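Local structure of cystathionine gamma-synthase (Xanthomonas oryzae pv. oryzae, 6LD8) at residues N92-A97 with Q231-W236; P160-T165 with Y287-A292; M311-E316 with G369-S374. The protein is a pyridoxal phosphate-dependent enzyme of the trans-sulfuration family that probably catalyses the synthesis of cystathionine and perhaps also its cleavage. The protein carries 1 engineered substitution. All coordinates share one frame; numbering follows the deposited sequence.

Contact 1 lies on the opposite side of the chain's centre from the other two and is partly buried, with a second subunit reaching in beside it; contacts 2 and 3 are buried within one chain. Contacts 2 and 3 are neighbours, their centres about 12 Å apart, and Tyr287 of contact 2 ends the strand running next to 310-315 of contact 3. Their chemistry follows their place. Helix meets helix in contact 1 through aliphatic groups and one indole, and two loops meet in contact 2 through leucines, an isoleucine, a tyrosine and a proline. Contact 3 is tied by sheet hydrogen bonds and sends an arginine to the bound cofactor adduct.

Contact 1 (N92-A97 with Q231-W236); sequences NLVLNA and QQLVWW
Leu233 reaches across to 92-97 through one branch: its CD2 lies 3.7 Å from Ala97 CB and 4.0 Å from Leu93 CG, with Val94 at the margin. The backbone of the same residue is also covered, since Leu93 CD1 sits 3.7 Å from Leu233 O. With Leu93 CG anti to the backbone N (chi1 174°), the branches of that leucine are carried toward 231-236. The two helices, 87-98 and 227-240, cross nearly at right angles (107°) on the seven-stranded sheet of a fold type I pyridoxal phosphate enzyme; Leu93 and Leu233 both rest on Val82 of strand 80-84, while Val94 and Leu233 share Leu202 of strand 202-206. Two residues on from Leu233, Trp235 turns the edge of its indole to a face of the Trp236 ring, with Trp235 CZ3 3.7 Å above that plane. The other face of Trp236 belongs to 92-97. Ala97 CA stands 3.9 Å from the centroid of the five-membered ring, 17° off its normal, a CH-pi contact, and Asn96 O lies above the indole, 3.9 Å from Trp236 CE2. At the root of the side chain, Trp236 CB packs 3.8 Å from Leu93 CD1. Lys125 of the second subunit joins here, making a cation-pi contact with Trp236 and a hydrogen bond from its NZ to Asn96 O.

Contact 2 (P160-T165 with Y287-A292); sequences PLLRIT and YFPGLA
Leu161 and Tyr287 bring the two backbones closest, CA to CA 6.0 Å; 160-165 is irregular, and 287-292 leaves strand 283-287 at Tyr287. A cis peptide bond before Pro160 and the left-handed conformation of Leu162 break any extended run in the first loop. On the other side the chain enters a type I turn from Phe288 to Leu291, closed by Leu291 N to Phe288 O at 3.1 Å. The contact thus packs the loop after strand 151-155 of the large sheet against the loop leaving 283-287, an outermost strand of the smaller sheet. The loops meet by apolar packing. Leu161 and Tyr287 run side by side in the same direction. With its CG anti to the carbonyl carbon (chi1 -74°), the leucine lays its CD2 methyl over the middle of the phenol ring, 4.0 Å from the centroid and 8° off the normal, a CH-pi contact. Nearer the backbone, Leu161 O lies 3.6 Å from Tyr287 CB. The phenol's OH is hydrogen-bonded to Glu314 OE2, which helps fix the ring under that methyl. Pro289 meets two side chains: Leu162 crosses it at about a right angle, CB to Pro289 CD 3.9 Å, and Ile164 touches it with the end of its longer branch, CD1 to Pro289 CG 3.8 Å. Leu162 O accepts from His294 NE2, and Pro160 O from Ser312 OG. Helix 297-303 covers Ile164 and Pro289 through Ala300, while Leu370 of strand 370-374 lies against Pro160, Leu161 and Tyr287.

Contact 3 (M311-E316 with G369-S374); sequences MSFELE and GLLRLS. With 0JO (2-{[(E)-{3-hydroxy-2-methyl-5-[(phosphonooxy)methyl]pyridin-4-yl}methylidene]amino}prop-2-enoic acid), chain E.
The Phe313 ring has Leu371 over one face, where CB makes a CH-pi contact 4.2 Å from the centroid, and Leu373 at its edge, with CG 3.8 Å from Phe313 CE1. Leu315 CD1 lies at the edge too, in the ring plane. The other flat group, the guanidinium of Arg372, meets the carboxylate of the bound pyridoxal phosphate-aminoacrylate adduct with its edge: NH1 to OXT is 2.9 Å and NH2 to O is 3.1 Å, both bonds nearly straight at 172°. This two-point grip fixes the rotation of the carboxylate, and the opposite charges probably strengthen it. Arg372 runs out extended from the strand and bends once, at chi3 (68°), to present both nitrogens. It holds the substrate-derived end of the adduct, as the corresponding arginine does in relatives of this fold.

Strands 311-315 and 370-374, which carry these two groups on opposite faces, run antiparallel, 151° between their directions. Met311 and Leu373 form a hydrogen-bonded pair, Leu373 N to Met311 O being 2.8 Å and Met311 N to Leu373 O 3.2 Å. Phe313 and Leu371 form the next, with Phe313 N to Leu371 O at 2.9 Å and Leu371 N to Phe313 O at 3.0 Å. Ser312 and Arg372 between them are a non-hydrogen-bonded pair. Met311, Phe313, Leu371 and Leu373 share one face, where Met311 packs on helix 259-277 and Leu371 on Phe325 and Val326 of helix 318-326. Strand 283-287 flanks 310-315, and strand 344-346 lies beyond 370-374.

Contact 1 (N92-A97 with Q231-W236)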
loop_
_atom_site.group_PDB
_atom_site.type_symbol
_atom_site.label_atom_id
_atom_site.label_comp_id
_atom_site.label_asym_id
_atom_site.label_seq_id
_atom_site.Cartn_x
_atom_site.Cartn_y
_atom_site.Cartn_z
ATOM N N ASN A 92 -21.701 1.088 15.927
ATOM C CA ASN A 92 -21.594 2.367 16.657
ATOM C C ASN A 92 -22.258 3.465 15.835
ATOM O O ASN A 92 -23.083 4.239 16.342
ATOM C CB ASN A 92 -20.137 2.702 16.940
ATOM C CG ASN A 92 -20.012 3.881 17.878
ATOM O OD1 ASN A 92 -20.705 3.958 18.895
ATOM N ND2 ASN A 92 -19.098 4.758 17.561
ATOM N N LEU A 93 -21.931 3.547 14.572
ATOM C CA LEU A 93 -22.541 4.597 13.737
ATOM C C LEU A 93 -24.077 4.529 13.847
ATOM O O LEU A 93 -24.687 5.564 14.068
ATOM C CB LEU A 93 -22.062 4.399 12.300
ATOM C CG LEU A 93 -22.697 5.315 11.283
ATOM C CD1 LEU A 93 -22.518 6.782 11.674
ATOM C CD2 LEU A 93 -22.140 5.019 9.900
ATOM N N VAL A 94 -24.679 3.355 13.663
ATOM C CA VAL A 94 -26.161 3.194 13.668
ATOM C C VAL A 94 -26.718 3.630 15.046
ATOM O O VAL A 94 -27.684 4.390 15.079
ATOM C CB VAL A 94 -26.581 1.756 13.282
ATOM C CG1 VAL A 94 -28.082 1.504 13.524
ATOM C CG2 VAL A 94 -26.225 1.460 11.838
ATOM N N LEU A 95 -26.138 3.177 16.135
ATOM C CA LEU A 95 -26.605 3.558 17.492
ATOM C C LEU A 95 -26.593 5.087 17.644
ATOM O O LEU A 95 -27.599 5.612 18.094
ATOM C CB LEU A 95 -25.724 2.906 18.543
ATOM C CG LEU A 95 -25.687 1.393 18.471
ATOM C CD1 LEU A 95 -24.968 0.824 19.670
ATOM C CD2 LEU A 95 -27.077 0.823 18.364
ATOM N N ASN A 96 -25.561 5.783 17.181
ATOM C CA ASN A 96 -25.473 7.265 17.266
ATOM C C ASN A 96 -26.460 7.925 16.292
ATOM O O ASN A 96 -26.988 9.013 16.605
ATOM C CB ASN A 96 -24.036 7.759 17.048
ATOM C CG ASN A 96 -23.188 7.699 18.299
ATOM O OD1 ASN A 96 -23.144 8.666 19.068
ATOM N ND2 ASN A 96 -22.539 6.564 18.535
ATOM N N ALA A 97 -26.703 7.382 15.110
ATOM C CA ALA A 97 -27.549 8.109 14.148
ATOM C C ALA A 97 -29.029 7.989 14.525
ATOM O O ALA A 97 -29.803 8.825 14.070
ATOM C CB ALA A 97 -27.323 7.560 12.773
ATOM N N GLN A 231 -28.279 9.643 4.201
ATOM C CA GLN A 231 -27.744 11.023 4.376
ATOM C C GLN A 231 -27.449 11.263 5.858
ATOM O O GLN A 231 -26.394 11.739 6.132
ATOM C CB GLN A 231 -28.698 12.077 3.818
ATOM C CG GLN A 231 -28.014 13.027 2.858
ATOM C CD GLN A 231 -27.660 12.283 1.599
ATOM O OE1 GLN A 231 -26.480 12.095 1.269
ATOM N NE2 GLN A 231 -28.701 11.824 0.914
ATOM N N GLN A 232 -28.311 10.860 6.775
ATOM C CA GLN A 232 -28.020 10.974 8.223
ATOM C C GLN A 232 -26.790 10.129 8.571
ATOM O O GLN A 232 -26.026 10.555 9.451
ATOM C CB GLN A 232 -29.217 10.621 9.104
ATOM C CG GLN A 232 -30.370 11.635 9.026
ATOM C CD GLN A 232 -31.689 10.992 9.407
ATOM O OE1 GLN A 232 -31.758 10.193 10.346
ATOM N NE2 GLN A 232 -32.740 11.274 8.644
ATOM N N LEU A 233 -26.579 8.965 7.956
ATOM C CA LEU A 233 -25.422 8.128 8.353
ATOM C C LEU A 233 -24.121 8.794 7.862
ATOM O O LEU A 233 -23.113 8.766 8.621
ATOM C CB LEU A 233 -25.619 6.709 7.812
ATOM C CG LEU A 233 -26.748 5.898 8.454
ATOM C CD1 LEU A 233 -27.009 4.661 7.643
ATOM C CD2 LEU A 233 -26.426 5.481 9.887
ATOM N N VAL A 234 -24.143 9.381 6.666
ATOM C CA VAL A 234 -23.019 10.134 6.038
ATOM C C VAL A 234 -22.637 11.236 7.024
ATOM O O VAL A 234 -21.479 11.243 7.467
ATOM C CB VAL A 234 -23.387 10.698 4.644
ATOM C CG1 VAL A 234 -22.388 11.733 4.126
ATOM C CG2 VAL A 234 -23.512 9.574 3.629
ATOM N N TRP A 235 -23.640 11.959 7.521
ATOM C CA TRP A 235 -23.471 13.127 8.423
ATOM C C TRP A 235 -22.846 12.653 9.721
ATOM O O TRP A 235 -21.838 13.200 10.111
ATOM C CB TRP A 235 -24.809 13.848 8.656
ATOM C CG TRP A 235 -24.642 15.191 9.284
ATOM C CD1 TRP A 235 -24.573 16.405 8.655
ATOM C CD2 TRP A 235 -24.496 15.427 10.686
ATOM N NE1 TRP A 235 -24.388 17.385 9.585
ATOM C CE2 TRP A 235 -24.324 16.817 10.835
ATOM C CE3 TRP A 235 -24.526 14.598 11.819
ATOM C CZ2 TRP A 235 -24.171 17.400 12.097
ATOM C CZ3 TRP A 235 -24.339 15.161 13.060
ATOM C CH2 TRP A 235 -24.181 16.556 13.198
ATOM N N TRP A 236 -23.407 11.636 10.354
ATOM C CA TRP A 236 -22.902 11.174 11.661
ATOM C C TRP A 236 -21.521 10.538 11.492
ATOM O O TRP A 236 -20.696 10.648 12.425
ATOM C CB TRP A 236 -23.890 10.223 12.305
ATOM C CG TRP A 236 -24.983 10.959 12.983
ATOM C CD1 TRP A 236 -26.224 11.216 12.491
ATOM C CD2 TRP A 236 -24.908 11.593 14.259
ATOM N NE1 TRP A 236 -26.934 11.962 13.378
ATOM C CE2 TRP A 236 -26.160 12.203 14.480
ATOM C CE3 TRP A 236 -23.900 11.731 15.223
ATOM C CZ2 TRP A 236 -26.429 12.966 15.620
ATOM C CZ3 TRP A 236 -24.174 12.454 16.369
ATOM C CH2 TRP A 236 -25.424 13.056 16.564
#

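Contact 2 (P160-T165 with Y287-A292)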
loop_
_atom_site.group_PDB
_atom_site.type_symbol
_atom_site.label_atom_id
_atom_site.label_comp_id
_atom_site.label_asym_id
_atom_site.label_seq_id
_atom_site.Cartn_x
_atom_site.Cartn_y
_atom_site.Cartn_z
ATOM N N PRO A 160 -22.166 -17.685 17.794
ATOM C CA PRO A 160 -21.703 -18.756 16.919
ATOM C C PRO A 160 -22.551 -20.038 16.828
ATOM O O PRO A 160 -21.996 -21.038 16.495
ATOM C CB PRO A 160 -20.463 -19.140 17.738
ATOM C CG PRO A 160 -21.012 -19.208 19.153
ATOM C CD PRO A 160 -22.084 -18.119 19.191
ATOM N N LEU A 161 -23.852 -20.000 17.127
ATOM C CA LEU A 161 -24.742 -21.196 17.123
ATOM C C LEU A 161 -25.640 -21.273 15.879
ATOM O O LEU A 161 -26.428 -22.234 15.771
ATOM C CB LEU A 161 -25.577 -21.111 18.395
ATOM C CG LEU A 161 -24.766 -21.458 19.637
ATOM C CD1 LEU A 161 -25.383 -20.822 20.865
ATOM C CD2 LEU A 161 -24.634 -22.977 19.785
ATOM N N LEU A 162 -25.544 -20.316 14.967
ATOM C CA LEU A 162 -26.198 -20.394 13.627
ATOM C C LEU A 162 -27.732 -20.519 13.797
ATOM O O LEU A 162 -28.417 -21.120 12.942
ATOM C CB LEU A 162 -25.601 -21.555 12.824
ATOM C CG LEU A 162 -24.174 -21.420 12.282
ATOM C CD1 LEU A 162 -24.036 -20.266 11.333
ATOM C CD2 LEU A 162 -23.167 -21.311 13.381
ATOM N N ARG A 163 -28.272 -19.838 14.800
ATOM C CA ARG A 163 -29.737 -19.692 15.023
ATOM C C ARG A 163 -30.219 -18.762 13.921
ATOM O O ARG A 163 -29.484 -17.816 13.564
ATOM C CB ARG A 163 -29.965 -19.300 16.502
ATOM C CG ARG A 163 -30.917 -20.231 17.258
ATOM C CD ARG A 163 -30.690 -20.703 18.701
ATOM N NE ARG A 163 -29.808 -19.803 19.371
ATOM C CZ ARG A 163 -29.192 -19.972 20.535
ATOM N NH1 ARG A 163 -29.364 -21.026 21.314
ATOM N NH2 ARG A 163 -28.357 -19.012 20.889
ATOM N N ILE A 164 -31.346 -19.070 13.302
ATOM C CA ILE A 164 -31.886 -18.337 12.119
ATOM C C ILE A 164 -33.034 -17.480 12.626
ATOM O O ILE A 164 -33.895 -18.032 13.313
ATOM C CB ILE A 164 -32.366 -19.311 11.014
ATOM C CG1 ILE A 164 -31.309 -20.342 10.605
ATOM C CG2 ILE A 164 -32.901 -18.598 9.801
ATOM C CD1 ILE A 164 -30.021 -19.741 10.077
ATOM N N THR A 165 -33.082 -16.183 12.322
ATOM C CA THR A 165 -34.295 -15.432 12.699
ATOM C C THR A 165 -35.050 -15.146 11.417
ATOM O O THR A 165 -34.406 -14.861 10.377
ATOM C CB THR A 165 -34.053 -14.246 13.656
ATOM O OG1 THR A 165 -34.438 -13.009 13.068
ATOM C CG2 THR A 165 -32.677 -14.175 14.227
ATOM N N TYR A 287 -24.098 -27.569 14.485
ATOM C CA TYR A 287 -24.970 -26.418 14.195
ATOM C C TYR A 287 -24.572 -25.903 12.827
ATOM O O TYR A 287 -23.461 -25.319 12.660
ATOM C CB TYR A 287 -24.843 -25.379 15.304
ATOM C CG TYR A 287 -25.025 -25.930 16.692
ATOM C CD1 TYR A 287 -26.290 -26.134 17.246
ATOM C CD2 TYR A 287 -23.928 -26.301 17.428
ATOM C CE1 TYR A 287 -26.454 -26.659 18.520
ATOM C CE2 TYR A 287 -24.066 -26.809 18.710
ATOM C CZ TYR A 287 -25.328 -26.979 19.258
ATOM O OH TYR A 287 -25.386 -27.514 20.507
ATOM N N PHE A 288 -25.440 -26.144 11.855
ATOM C CA PHE A 288 -25.224 -25.754 10.451
ATOM C C PHE A 288 -26.583 -25.731 9.792
ATOM O O PHE A 288 -27.249 -26.759 9.687
ATOM C CB PHE A 288 -24.269 -26.715 9.734
ATOM C CG PHE A 288 -23.988 -26.279 8.327
ATOM C CD1 PHE A 288 -23.377 -25.063 8.082
ATOM C CD2 PHE A 288 -24.365 -27.058 7.249
ATOM C CE1 PHE A 288 -23.150 -24.632 6.785
ATOM C CE2 PHE A 288 -24.128 -26.635 5.949
ATOM C CZ PHE A 288 -23.525 -25.420 5.717
ATOM N N PRO A 289 -27.002 -24.554 9.335
ATOM C CA PRO A 289 -28.313 -24.382 8.738
ATOM C C PRO A 289 -28.557 -25.304 7.535
ATOM O O PRO A 289 -29.689 -25.432 7.167
ATOM C CB PRO A 289 -28.342 -22.907 8.265
ATOM C CG PRO A 289 -27.280 -22.244 9.106
ATOM C CD PRO A 289 -26.231 -23.306 9.373
ATOM N N GLY A 290 -27.516 -25.819 6.885
ATOM C CA GLY A 290 -27.725 -26.694 5.715
ATOM C C GLY A 290 -28.217 -28.097 6.089
ATOM O O GLY A 290 -28.600 -28.822 5.214
ATOM N N LEU A 291 -28.125 -28.504 7.338
ATOM C CA LEU A 291 -28.595 -29.830 7.787
ATOM C C LEU A 291 -30.118 -29.778 7.947
ATOM O O LEU A 291 -30.633 -28.863 8.643
ATOM C CB LEU A 291 -27.921 -30.150 9.119
ATOM C CG LEU A 291 -26.419 -30.383 9.025
ATOM C CD1 LEU A 291 -25.853 -30.662 10.402
ATOM C CD2 LEU A 291 -26.093 -31.519 8.031
ATOM N N ALA A 292 -30.820 -30.739 7.349
ATOM C CA ALA A 292 -32.297 -30.833 7.391
ATOM C C ALA A 292 -32.761 -30.888 8.851
ATOM O O ALA A 292 -33.816 -30.361 9.105
ATOM C CB ALA A 292 -32.764 -32.030 6.585
#

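Contact 3 (M311-E316 with G369-S374)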
loop_
_atom_site.group_PDB
_atom_site.type_symbol
_atom_site.label_atom_id
_atom_site.label_comp_id
_atom_site.label_asym_id
_atom_site.label_seq_id
_atom_site.Cartn_x
_atom_site.Cartn_y
_atom_site.Cartn_z
ATOM N N MET A 311 -19.993 -22.914 10.748
ATOM C CA MET A 311 -20.698 -23.946 11.523
ATOM C C MET A 311 -20.023 -24.103 12.888
ATOM O O MET A 311 -18.847 -23.714 13.011
ATOM C CB MET A 311 -20.722 -25.274 10.749
ATOM C CG MET A 311 -19.397 -25.976 10.603
ATOM S SD MET A 311 -19.612 -27.625 9.757
ATOM C CE MET A 311 -20.123 -27.074 8.133
ATOM N N SER A 312 -20.727 -24.658 13.879
ATOM C CA SER A 312 -20.078 -25.086 15.140
ATOM C C SER A 312 -20.559 -26.476 15.514
ATOM O O SER A 312 -21.444 -27.043 14.861
ATOM C CB SER A 312 -20.224 -24.047 16.230
ATOM O OG SER A 312 -21.530 -23.522 16.222
ATOM N N PHE A 313 -19.849 -27.071 16.442
ATOM C CA PHE A 313 -20.079 -28.458 16.865
ATOM C C PHE A 313 -19.467 -28.659 18.254
ATOM O O PHE A 313 -18.583 -27.839 18.743
ATOM C CB PHE A 313 -19.503 -29.409 15.819
ATOM C CG PHE A 313 -17.999 -29.433 15.793
ATOM C CD1 PHE A 313 -17.292 -28.438 15.145
ATOM C CD2 PHE A 313 -17.294 -30.454 16.394
ATOM C CE1 PHE A 313 -15.910 -28.457 15.113
ATOM C CE2 PHE A 313 -15.910 -30.475 16.356
ATOM C CZ PHE A 313 -15.225 -29.468 15.736
ATOM N N GLU A 314 -19.994 -29.689 18.918
ATOM C CA GLU A 314 -19.611 -30.102 20.296
ATOM C C GLU A 314 -19.139 -31.541 20.156
ATOM O O GLU A 314 -19.891 -32.354 19.619
ATOM C CB GLU A 314 -20.770 -30.013 21.304
ATOM C CG GLU A 314 -21.025 -28.624 21.912
ATOM C CD GLU A 314 -22.493 -28.311 22.240
ATOM O OE1 GLU A 314 -22.777 -27.167 22.664
ATOM O OE2 GLU A 314 -23.373 -29.208 22.042
ATOM N N LEU A 315 -17.893 -31.746 20.526
ATOM C CA LEU A 315 -17.199 -33.023 20.716
ATOM C C LEU A 315 -17.729 -33.747 21.959
ATOM O O LEU A 315 -18.109 -33.081 22.940
ATOM C CB LEU A 315 -15.718 -32.696 20.893
ATOM C CG LEU A 315 -14.782 -33.122 19.780
ATOM C CD1 LEU A 315 -15.499 -33.223 18.449
ATOM C CD2 LEU A 315 -13.611 -32.166 19.701
ATOM N N GLU A 316 -17.744 -35.077 21.877
ATOM C CA GLU A 316 -17.781 -36.031 23.013
ATOM C C GLU A 316 -16.422 -35.934 23.718
ATOM O O GLU A 316 -15.416 -35.812 22.999
ATOM C CB GLU A 316 -18.051 -37.444 22.454
ATOM C CG GLU A 316 -19.124 -38.249 23.182
ATOM C CD GLU A 316 -20.485 -37.576 23.328
ATOM O OE1 GLU A 316 -21.234 -37.402 22.305
ATOM O OE2 GLU A 316 -20.783 -37.205 24.477
ATOM N N GLY A 369 -17.657 -26.269 25.687
ATOM C CA GLY A 369 -17.093 -27.292 24.761
ATOM C C GLY A 369 -17.345 -26.982 23.270
ATOM O O GLY A 369 -17.170 -27.876 22.396
ATOM N N LEU A 370 -17.807 -25.774 22.960
ATOM C CA LEU A 370 -18.207 -25.412 21.576
ATOM C C LEU A 370 -16.963 -24.973 20.774
ATOM O O LEU A 370 -16.207 -24.070 21.251
ATOM C CB LEU A 370 -19.270 -24.307 21.599
ATOM C CG LEU A 370 -19.924 -24.041 20.246
ATOM C CD1 LEU A 370 -20.848 -25.178 19.850
ATOM C CD2 LEU A 370 -20.633 -22.690 20.192
ATOM N N LEU A 371 -16.799 -25.584 19.592
ATOM C CA LEU A 371 -15.818 -25.229 18.528
ATOM C C LEU A 371 -16.569 -24.676 17.312
ATOM O O LEU A 371 -17.610 -25.253 16.940
ATOM C CB LEU A 371 -15.004 -26.473 18.187
ATOM C CG LEU A 371 -14.043 -26.916 19.292
ATOM C CD1 LEU A 371 -13.389 -28.236 18.949
ATOM C CD2 LEU A 371 -12.975 -25.855 19.571
ATOM N N ARG A 372 -16.079 -23.556 16.772
ATOM C CA ARG A 372 -16.616 -22.867 15.582
ATOM C C ARG A 372 -15.591 -23.020 14.448
ATOM O O ARG A 372 -14.425 -22.751 14.672
ATOM C CB ARG A 372 -16.859 -21.396 15.915
ATOM C CG ARG A 372 -17.634 -20.643 14.860
ATOM C CD ARG A 372 -17.626 -19.153 15.124
ATOM N NE ARG A 372 -16.304 -18.588 14.955
ATOM C CZ ARG A 372 -16.037 -17.299 15.135
ATOM N NH1 ARG A 372 -16.989 -16.490 15.570
ATOM N NH2 ARG A 372 -14.822 -16.817 14.886
ATOM N N LEU A 373 -16.032 -23.454 13.279
ATOM C CA LEU A 373 -15.218 -23.524 12.056
ATOM C C LEU A 373 -15.636 -22.402 11.144
ATOM O O LEU A 373 -16.839 -22.223 10.928
ATOM C CB LEU A 373 -15.471 -24.845 11.350
ATOM C CG LEU A 373 -15.211 -26.077 12.191
ATOM C CD1 LEU A 373 -15.525 -27.318 11.378
ATOM C CD2 LEU A 373 -13.783 -26.098 12.655
ATOM N N SER A 374 -14.648 -21.689 10.634
ATOM C CA SER A 374 -14.821 -20.866 9.434
ATOM C C SER A 374 -14.163 -21.661 8.313
ATOM O O SER A 374 -12.914 -21.776 8.304
ATOM C CB SER A 374 -14.273 -19.471 9.575
ATOM O OG SER A 374 -14.391 -18.761 8.329
HETATM O O 0JO E . -14.496 -13.791 15.222
HETATM C C 0JO E . -15.524 -13.116 15.358
HETATM O OXT 0JO E . -16.598 -13.599 15.775
HETATM C CA 0JO E . -15.455 -11.679 15.146
HETATM C CB 0JO E . -14.239 -10.977 15.420
HETATM N N 0JO E . -16.642 -11.065 14.707
HETATM C C4A 0JO E . -16.838 -9.820 14.389
HETATM C C4 0JO E . -18.195 -9.331 14.094
HETATM C C3 0JO E . -19.219 -10.281 13.856
HETATM O O3 0JO E . -18.975 -11.610 13.893
HETATM C C2 0JO E . -20.515 -9.850 13.590
HETATM C C2A 0JO E . -21.612 -10.841 13.333
HETATM N N1 0JO E . -20.808 -8.543 13.577
HETATM C C6 0JO E . -19.846 -7.635 13.825
HETATM C C5 0JO E . -18.540 -7.965 14.066
HETATM C C5A 0JO E . -17.562 -6.856 14.363
HETATM O OP4 0JO E . -16.752 -6.445 13.230
HETATM P P 0JO E . -15.203 -5.963 13.370
HETATM O OP3 0JO E . -14.860 -5.721 11.902
HETATM O OP1 0JO E . -15.289 -4.621 14.150
HETATM O OP2 0JO E . -14.432 -7.049 14.032
#